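Local coordinates for protein 4-alpha-glucanotransferase (Streptococcus agalactiae, PDB 6M6T) that belongs to the 4-alpha-glucanotransferase (amylomaltase) family of TIM-barrel enzymes and holds bound glycan in its pockets, at residues G370-T375 and V410-Y415; E399-W404 and E426-T431. One frame throughout, in Å; residues are numbered along the deposited sequence.

How the contacts relate
The two contacts lie about 15 Å apart, centre to centre, on the same side of the chain's centre. Their segments alternate in sequence, and helices 401-404, 410-419 and 428-438 follow one another. W404, in segment 399-404, packs against segment 370-375. Its CD1 lies 3.7 Å from Y372 OH, and its CZ2 lies 4.0 Å from F371 CD2. Contact 1 is at the surface and contact 2 is buried. In contact 1 the side chain of Y372 is about 7 Å from a bound alpha-D-glucopyranose. Segment 370-375 follows pocket residue F369, and segment 399-404 begins two residues after pocket residue D397.

Contact 1 of 2, residues G370-T375 and V410-Y415; sequences GFYDTT and VEQKAY
T374 lies against one face of the Y415 ring. T374 CA is 3.9 Å from the ring centroid and only 7° off the ring normal, a CH-pi contact. The T374 methyl covers the root of the same ring, with CG2 3.4 Å from Y415 CG. With CG anti to the backbone N (chi1 164°), the Y415 ring is carried toward the loop. The T374 and Y415 side chains run past each other in opposite directions. F371 meets the far part of the tyrosine at about a right angle. Y415 CE2 lies in the plane of the F371 ring, 3.6 Å from CD1 at its edge. The F371 ring also packs edge-to-face with Y419, one turn after Y415 on helix 410-419.

The contact joins the loop after barrel strand 363-366 to the start of helix 410-419. An Asx turn shapes the loop: D373 OD1 accepts from T375 N, which approaches from above the carboxylate plane.

Q412 stretches from the helix toward the loop, its chain extended beyond CG. NE2 gives a weak, bent hydrogen bond to Y372 O (2.6 Å, 121° at the hydrogen). OE1 accepts from T409 N, so both ends of the amide are engaged. The Y372 ring meets F254, a glycan-pocket residue, edge-to-face. A water lies 2.9 Å from T374 OG1 and donates to E411 OE1, bridging two side chains that do not bond directly.

Contact 2 of 2, residues E399-W404 and E426-T431; sequences EVINGW and EPITET
The CG2 methyl of T429 is anti to its own carbonyl carbon, with OG1 at chi1 55°, and it points at I401 and N402. On the other segment, I401 holds CG2 anti to the backbone N and CG1 beside it (chi1 -68°). These torsions bring the two methyls together, with I401 CG2 4.0 Å from T429 CG2. The side chains pass at an oblique angle. I401 CA and T429 CA are also the nearest CA pair, 6.0 Å apart.

The same threonine methyl meets the N402 amide. T429 CG2 is 3.6 Å from N402 OD1 and 3.7 Å from N402 ND2, so it rests against the whole amide group rather than one end of it. I428 adds a looser apolar touch, its CG2 4.4 Å from I401 CG2.

No hydrogen bond links the two segments. T429 OG1 bonds to D453 OD1, which satisfies the buried threonine hydroxyl, and N402 ND2 bonds to K454 O and weakly to D453 OD1.

Each segment carries the first turn of a helix, with V400 and P427 at the N-cap positions. I401 N bonds to D450 OD1 of helix 448-451, on which V400 also packs, and I401 and W404 both rest on V432, one turn after I428 on helix 428-438. Helices 401-404 and 428-438 belong to the connection between the adjacent parallel barrel strands 389-392 and 443-447, and the contact packs the starts of these two helices together.

Contact 1 of 2, residues G370-T375 and V410-Y415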
ATOM      1  N   GLY A 370      19.228 -11.698  -5.077  1.00 52.92           N
ATOM      2  CA  GLY A 370      20.345 -11.696  -5.998  1.00 49.19           C
ATOM      3  C   GLY A 370      21.648 -12.243  -5.459  1.00 49.72           C
ATOM      4  O   GLY A 370      22.701 -12.011  -6.053  1.00 54.35           O
ATOM      5  N   PHE A 371      21.605 -12.968  -4.344  1.00 52.69           N
ATOM      6  CA  PHE A 371      22.791 -13.627  -3.810  1.00 46.69           C
ATOM      7  C   PHE A 371      22.533 -15.103  -3.550  1.00 53.23           C
ATOM      8  O   PHE A 371      23.394 -15.773  -2.971  1.00 54.89           O
ATOM      9  CB  PHE A 371      23.277 -12.947  -2.515  1.00 53.33           C
ATOM     10  CG  PHE A 371      23.824 -11.551  -2.721  1.00 54.55           C
ATOM     11  CD1 PHE A 371      25.056 -11.351  -3.324  1.00 56.38           C
ATOM     12  CD2 PHE A 371      23.098 -10.444  -2.333  1.00 51.75           C
ATOM     13  CE1 PHE A 371      25.546 -10.086  -3.528  1.00 49.30           C
ATOM     14  CE2 PHE A 371      23.591  -9.177  -2.536  1.00 54.40           C
ATOM     15  CZ  PHE A 371      24.816  -9.002  -3.132  1.00 53.75           C
ATOM     16  N   TYR A 372      21.361 -15.620  -3.935  1.00 54.39           N
ATOM     17  CA  TYR A 372      21.103 -17.050  -3.830  1.00 58.58           C
ATOM     18  C   TYR A 372      21.905 -17.861  -4.834  1.00 56.26           C
ATOM     19  O   TYR A 372      22.030 -19.077  -4.672  1.00 63.49           O
ATOM     20  CB  TYR A 372      19.614 -17.355  -4.032  1.00 60.69           C
ATOM     21  CG  TYR A 372      18.741 -16.784  -2.952  1.00 59.15           C
ATOM     22  CD1 TYR A 372      18.929 -17.142  -1.630  1.00 53.58           C
ATOM     23  CD2 TYR A 372      17.726 -15.882  -3.257  1.00 56.99           C
ATOM     24  CE1 TYR A 372      18.137 -16.612  -0.638  1.00 56.90           C
ATOM     25  CE2 TYR A 372      16.938 -15.338  -2.278  1.00 45.03           C
ATOM     26  CZ  TYR A 372      17.142 -15.706  -0.969  1.00 52.47           C
ATOM     27  OH  TYR A 372      16.346 -15.173   0.023  1.00 59.44           O
ATOM     28  N   ASP A 373      22.445 -17.230  -5.859  1.00 50.84           N
ATOM     29  CA  ASP A 373      23.233 -17.918  -6.871  1.00 50.22           C
ATOM     30  C   ASP A 373      24.636 -17.315  -6.848  1.00 49.44           C
ATOM     31  O   ASP A 373      24.851 -16.211  -7.355  1.00 47.95           O
ATOM     32  CB  ASP A 373      22.553 -17.796  -8.228  1.00 42.43           C
ATOM     33  CG  ASP A 373      23.514 -17.909  -9.373  1.00 54.07           C
ATOM     34  OD1 ASP A 373      24.633 -18.442  -9.199  1.00 48.82           O
ATOM     35  OD2 ASP A 373      23.152 -17.443 -10.474  1.00 62.39           O
ATOM     36  N   THR A 374      25.591 -18.058  -6.274  1.00 48.43           N
ATOM     37  CA  THR A 374      26.970 -17.612  -6.103  1.00 47.65           C
ATOM     38  C   THR A 374      27.744 -17.487  -7.411  1.00 50.35           C
ATOM     39  O   THR A 374      28.930 -17.144  -7.348  1.00 54.66           O
ATOM     40  CB  THR A 374      27.731 -18.561  -5.170  1.00 47.78           C
ATOM     41  OG1 THR A 374      27.338 -19.910  -5.428  1.00 36.16           O
ATOM     42  CG2 THR A 374      27.438 -18.245  -3.733  1.00 54.46           C
ATOM     43  N   THR A 375      27.145 -17.786  -8.572  1.00 49.36           N
ATOM     44  CA  THR A 375      27.850 -17.569  -9.836  1.00 44.42           C
ATOM     45  C   THR A 375      27.933 -16.089 -10.173  1.00 47.62           C
ATOM     46  O   THR A 375      28.816 -15.680 -10.937  1.00 52.35           O
ATOM     47  CB  THR A 375      27.168 -18.292 -11.010  1.00 54.27           C
ATOM     48  OG1 THR A 375      25.852 -17.743 -11.230  1.00 56.17           O
ATOM     49  CG2 THR A 375      27.087 -19.803 -10.781  1.00 51.25           C
ATOM     50  N   VAL A 410      25.995 -21.236   4.231  1.00 70.91           N
ATOM     51  CA  VAL A 410      27.201 -20.571   4.696  1.00 75.51           C
ATOM     52  C   VAL A 410      28.183 -20.328   3.547  1.00 72.42           C
ATOM     53  O   VAL A 410      29.020 -19.419   3.636  1.00 70.44           O
ATOM     54  CB  VAL A 410      27.849 -21.342   5.841  1.00 71.17           C
ATOM     55  CG1 VAL A 410      28.749 -20.396   6.639  1.00 60.88           C
ATOM     56  CG2 VAL A 410      26.796 -21.943   6.765  1.00 74.61           C
ATOM     57  N   GLU A 411      28.058 -21.064   2.434  1.00 65.00           N
ATOM     58  CA  GLU A 411      28.764 -20.655   1.221  1.00 69.16           C
ATOM     59  C   GLU A 411      28.130 -19.398   0.617  1.00 71.09           C
ATOM     60  O   GLU A 411      28.843 -18.514   0.129  1.00 69.25           O
ATOM     61  CB  GLU A 411      28.815 -21.809   0.209  1.00 69.38           C
ATOM     62  CG  GLU A 411      27.753 -21.802  -0.901  1.00 71.41           C
ATOM     63  CD  GLU A 411      28.138 -22.666  -2.114  1.00 81.32           C
ATOM     64  OE1 GLU A 411      27.356 -22.712  -3.088  1.00 80.54           O
ATOM     65  OE2 GLU A 411      29.221 -23.296  -2.105  1.00 79.20           O
ATOM     66  N   GLN A 412      26.796 -19.277   0.681  1.00 71.24           N
ATOM     67  CA  GLN A 412      26.138 -18.043   0.246  1.00 66.32           C
ATOM     68  C   GLN A 412      26.474 -16.876   1.169  1.00 67.46           C
ATOM     69  O   GLN A 412      26.647 -15.738   0.711  1.00 64.26           O
ATOM     70  CB  GLN A 412      24.628 -18.233   0.207  1.00 68.40           C
ATOM     71  CG  GLN A 412      24.071 -18.532  -1.147  1.00 71.53           C
ATOM     72  CD  GLN A 412      22.679 -19.098  -1.059  1.00 65.37           C
ATOM     73  OE1 GLN A 412      22.040 -19.054  -0.003  1.00 64.66           O
ATOM     74  NE2 GLN A 412      22.202 -19.652  -2.162  1.00 67.31           N
ATOM     75  N   LYS A 413      26.545 -17.127   2.476  1.00 64.40           N
ATOM     76  CA  LYS A 413      26.972 -16.079   3.394  1.00 67.06           C
ATOM     77  C   LYS A 413      28.384 -15.630   3.067  1.00 63.80           C
ATOM     78  O   LYS A 413      28.649 -14.428   2.949  1.00 60.10           O
ATOM     79  CB  LYS A 413      26.899 -16.561   4.845  1.00 68.61           C
ATOM     80  CG  LYS A 413      25.508 -16.867   5.357  1.00 69.06           C
ATOM     81  CD  LYS A 413      25.563 -17.620   6.687  1.00 74.02           C
ATOM     82  CE  LYS A 413      26.332 -16.825   7.756  1.00 72.41           C
ATOM     83  NZ  LYS A 413      25.444 -15.989   8.635  1.00 61.44           N
ATOM     84  N   ALA A 414      29.311 -16.589   2.949  1.00 63.54           N
ATOM     85  CA  ALA A 414      30.698 -16.258   2.642  1.00 61.69           C
ATOM     86  C   ALA A 414      30.780 -15.418   1.378  1.00 61.09           C
ATOM     87  O   ALA A 414      31.431 -14.364   1.345  1.00 67.42           O
ATOM     88  CB  ALA A 414      31.519 -17.540   2.495  1.00 57.52           C
ATOM     89  N   TYR A 415      30.090 -15.863   0.333  1.00 54.81           N
ATOM     90  CA  TYR A 415      30.116 -15.157  -0.934  1.00 54.53           C
ATOM     91  C   TYR A 415      29.560 -13.744  -0.799  1.00 54.57           C
ATOM     92  O   TYR A 415      30.121 -12.799  -1.364  1.00 56.17           O
ATOM     93  CB  TYR A 415      29.332 -15.971  -1.949  1.00 56.91           C
ATOM     94  CG  TYR A 415      28.949 -15.240  -3.184  1.00 52.11           C
ATOM     95  CD1 TYR A 415      29.778 -15.253  -4.287  1.00 54.92           C
ATOM     96  CD2 TYR A 415      27.744 -14.562  -3.269  1.00 51.79           C
ATOM     97  CE1 TYR A 415      29.437 -14.592  -5.443  1.00 53.46           C
ATOM     98  CE2 TYR A 415      27.387 -13.900  -4.434  1.00 50.58           C
ATOM     99  CZ  TYR A 415      28.246 -13.921  -5.516  1.00 46.88           C
ATOM    100  OH  TYR A 415      27.925 -13.271  -6.675  1.00 48.49           O
TER
HETATM  101  O   HOH W   1      25.159 -20.986  -3.834  1.00 62.89           O

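Contact 2 of 2, residues E399-W404 and E426-T431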
ATOM      1  N   GLU A 399      12.033 -10.554   3.717  1.00 44.85           N
ATOM      2  CA  GLU A 399      12.565 -10.512   5.064  1.00 52.54           C
ATOM      3  C   GLU A 399      13.281  -9.187   5.310  1.00 55.04           C
ATOM      4  O   GLU A 399      13.681  -8.494   4.381  1.00 59.38           O
ATOM      5  CB  GLU A 399      13.518 -11.679   5.268  1.00 51.47           C
ATOM      6  CG  GLU A 399      12.955 -12.975   4.745  1.00 48.80           C
ATOM      7  CD  GLU A 399      14.017 -14.016   4.493  1.00 56.67           C
ATOM      8  OE1 GLU A 399      14.544 -14.062   3.346  1.00 60.11           O
ATOM      9  OE2 GLU A 399      14.326 -14.775   5.446  1.00 50.55           O
ATOM     10  N   VAL A 400      13.414  -8.812   6.580  1.00 48.47           N
ATOM     11  CA  VAL A 400      14.361  -7.756   6.894  1.00 51.92           C
ATOM     12  C   VAL A 400      15.758  -8.306   6.659  1.00 58.33           C
ATOM     13  O   VAL A 400      15.988  -9.518   6.767  1.00 58.28           O
ATOM     14  CB  VAL A 400      14.194  -7.252   8.338  1.00 54.12           C
ATOM     15  CG1 VAL A 400      12.744  -6.869   8.604  1.00 53.41           C
ATOM     16  CG2 VAL A 400      14.695  -8.301   9.315  1.00 53.23           C
ATOM     17  N   ILE A 401      16.701  -7.412   6.319  1.00 58.42           N
ATOM     18  CA  ILE A 401      18.060  -7.830   5.952  1.00 58.18           C
ATOM     19  C   ILE A 401      18.658  -8.724   7.028  1.00 61.62           C
ATOM     20  O   ILE A 401      19.295  -9.749   6.731  1.00 61.54           O
ATOM     21  CB  ILE A 401      18.963  -6.605   5.694  1.00 54.87           C
ATOM     22  CG1 ILE A 401      18.525  -5.851   4.443  1.00 50.14           C
ATOM     23  CG2 ILE A 401      20.433  -7.023   5.581  1.00 50.95           C
ATOM     24  CD1 ILE A 401      19.102  -4.475   4.376  1.00 47.47           C
ATOM     25  N   ASN A 402      18.477  -8.347   8.297  1.00 56.84           N
ATOM     26  CA  ASN A 402      18.967  -9.192   9.373  1.00 54.40           C
ATOM     27  C   ASN A 402      18.365 -10.574   9.298  1.00 57.56           C
ATOM     28  O   ASN A 402      19.040 -11.558   9.625  1.00 57.19           O
ATOM     29  CB  ASN A 402      18.660  -8.565  10.717  1.00 58.68           C
ATOM     30  CG  ASN A 402      19.752  -7.656  11.164  1.00 68.43           C
ATOM     31  OD1 ASN A 402      20.913  -7.852  10.804  1.00 72.80           O
ATOM     32  ND2 ASN A 402      19.402  -6.643  11.949  1.00 71.74           N
ATOM     33  N   GLY A 403      17.108 -10.665   8.860  1.00 57.86           N
ATOM     34  CA  GLY A 403      16.480 -11.967   8.703  1.00 59.71           C
ATOM     35  C   GLY A 403      16.965 -12.710   7.470  1.00 58.39           C
ATOM     36  O   GLY A 403      17.262 -13.905   7.530  1.00 59.81           O
ATOM     37  N   TRP A 404      17.039 -12.014   6.329  1.00 61.93           N
ATOM     38  CA  TRP A 404      17.532 -12.637   5.100  1.00 60.12           C
ATOM     39  C   TRP A 404      18.916 -13.245   5.302  1.00 62.38           C
ATOM     40  O   TRP A 404      19.195 -14.347   4.814  1.00 65.88           O
ATOM     41  CB  TRP A 404      17.540 -11.604   3.972  1.00 53.00           C
ATOM     42  CG  TRP A 404      18.515 -11.861   2.874  1.00 58.22           C
ATOM     43  CD1 TRP A 404      18.281 -12.535   1.712  1.00 56.54           C
ATOM     44  CD2 TRP A 404      19.875 -11.404   2.808  1.00 61.07           C
ATOM     45  NE1 TRP A 404      19.411 -12.538   0.932  1.00 53.59           N
ATOM     46  CE2 TRP A 404      20.405 -11.851   1.583  1.00 54.97           C
ATOM     47  CE3 TRP A 404      20.698 -10.665   3.671  1.00 61.15           C
ATOM     48  CZ2 TRP A 404      21.724 -11.596   1.200  1.00 50.85           C
ATOM     49  CZ3 TRP A 404      22.011 -10.409   3.285  1.00 58.30           C
ATOM     50  CH2 TRP A 404      22.508 -10.878   2.059  1.00 51.94           C
ATOM     51  N   GLU A 426      31.031  -5.289  11.986  1.00 68.10           N
ATOM     52  CA  GLU A 426      30.085  -4.384  11.324  1.00 66.95           C
ATOM     53  C   GLU A 426      28.748  -5.089  11.129  1.00 62.77           C
ATOM     54  O   GLU A 426      28.701  -6.149  10.474  1.00 62.31           O
ATOM     55  CB  GLU A 426      30.656  -3.909   9.978  1.00 63.01           C
ATOM     56  CG  GLU A 426      29.885  -2.775   9.253  1.00 66.52           C
ATOM     57  CD  GLU A 426      30.334  -2.556   7.769  1.00 64.27           C
ATOM     58  OE1 GLU A 426      30.259  -1.395   7.285  1.00 55.26           O
ATOM     59  OE2 GLU A 426      30.750  -3.537   7.090  1.00 54.25           O
ATOM     60  N   PRO A 427      27.641  -4.554  11.658  1.00 65.38           N
ATOM     61  CA  PRO A 427      26.343  -5.189  11.397  1.00 63.33           C
ATOM     62  C   PRO A 427      26.057  -5.161   9.904  1.00 52.79           C
ATOM     63  O   PRO A 427      26.284  -4.155   9.238  1.00 55.01           O
ATOM     64  CB  PRO A 427      25.345  -4.328  12.192  1.00 59.71           C
ATOM     65  CG  PRO A 427      26.176  -3.421  13.057  1.00 62.95           C
ATOM     66  CD  PRO A 427      27.492  -3.270  12.367  1.00 65.28           C
ATOM     67  N   ILE A 428      25.567  -6.282   9.374  1.00 49.92           N
ATOM     68  CA  ILE A 428      25.471  -6.407   7.927  1.00 51.94           C
ATOM     69  C   ILE A 428      24.354  -5.576   7.312  1.00 47.56           C
ATOM     70  O   ILE A 428      24.280  -5.477   6.083  1.00 49.33           O
ATOM     71  CB  ILE A 428      25.323  -7.888   7.521  1.00 58.24           C
ATOM     72  CG1 ILE A 428      25.667  -8.050   6.038  1.00 48.65           C
ATOM     73  CG2 ILE A 428      23.909  -8.407   7.848  1.00 53.65           C
ATOM     74  CD1 ILE A 428      26.234  -9.350   5.694  1.00 55.40           C
ATOM     75  N   THR A 429      23.491  -4.948   8.108  1.00 45.73           N
ATOM     76  CA  THR A 429      22.509  -4.058   7.492  1.00 49.77           C
ATOM     77  C   THR A 429      23.191  -2.826   6.914  1.00 49.75           C
ATOM     78  O   THR A 429      22.849  -2.363   5.816  1.00 47.50           O
ATOM     79  CB  THR A 429      21.448  -3.647   8.502  1.00 54.00           C
ATOM     80  OG1 THR A 429      22.086  -3.075   9.653  1.00 54.05           O
ATOM     81  CG2 THR A 429      20.606  -4.852   8.908  1.00 54.78           C
ATOM     82  N   GLU A 430      24.177  -2.301   7.641  1.00 51.28           N
ATOM     83  CA  GLU A 430      24.995  -1.206   7.146  1.00 49.59           C
ATOM     84  C   GLU A 430      25.858  -1.656   5.960  1.00 51.44           C
ATOM     85  O   GLU A 430      26.049  -0.893   4.997  1.00 48.09           O
ATOM     86  CB  GLU A 430      25.836  -0.653   8.311  1.00 57.54           C
ATOM     87  CG  GLU A 430      25.075   0.357   9.210  1.00 57.28           C
ATOM     88  CD  GLU A 430      25.475   0.335  10.685  1.00 68.72           C
ATOM     89  OE1 GLU A 430      24.820   1.052  11.485  1.00 73.59           O
ATOM     90  OE2 GLU A 430      26.423  -0.398  11.051  1.00 71.64           O
ATOM     91  N   THR A 431      26.335  -2.905   5.977  1.00 45.62           N
ATOM     92  CA  THR A 431      27.023  -3.447   4.812  1.00 45.58           C
ATOM     93  C   THR A 431      26.123  -3.396   3.583  1.00 47.03           C
ATOM     94  O   THR A 431      26.430  -2.717   2.584  1.00 48.18           O
ATOM     95  CB  THR A 431      27.465  -4.891   5.076  1.00 50.27           C
ATOM     96  OG1 THR A 431      27.994  -5.018   6.403  1.00 45.99           O
ATOM     97  CG2 THR A 431      28.538  -5.315   4.064  1.00 51.05           C
TER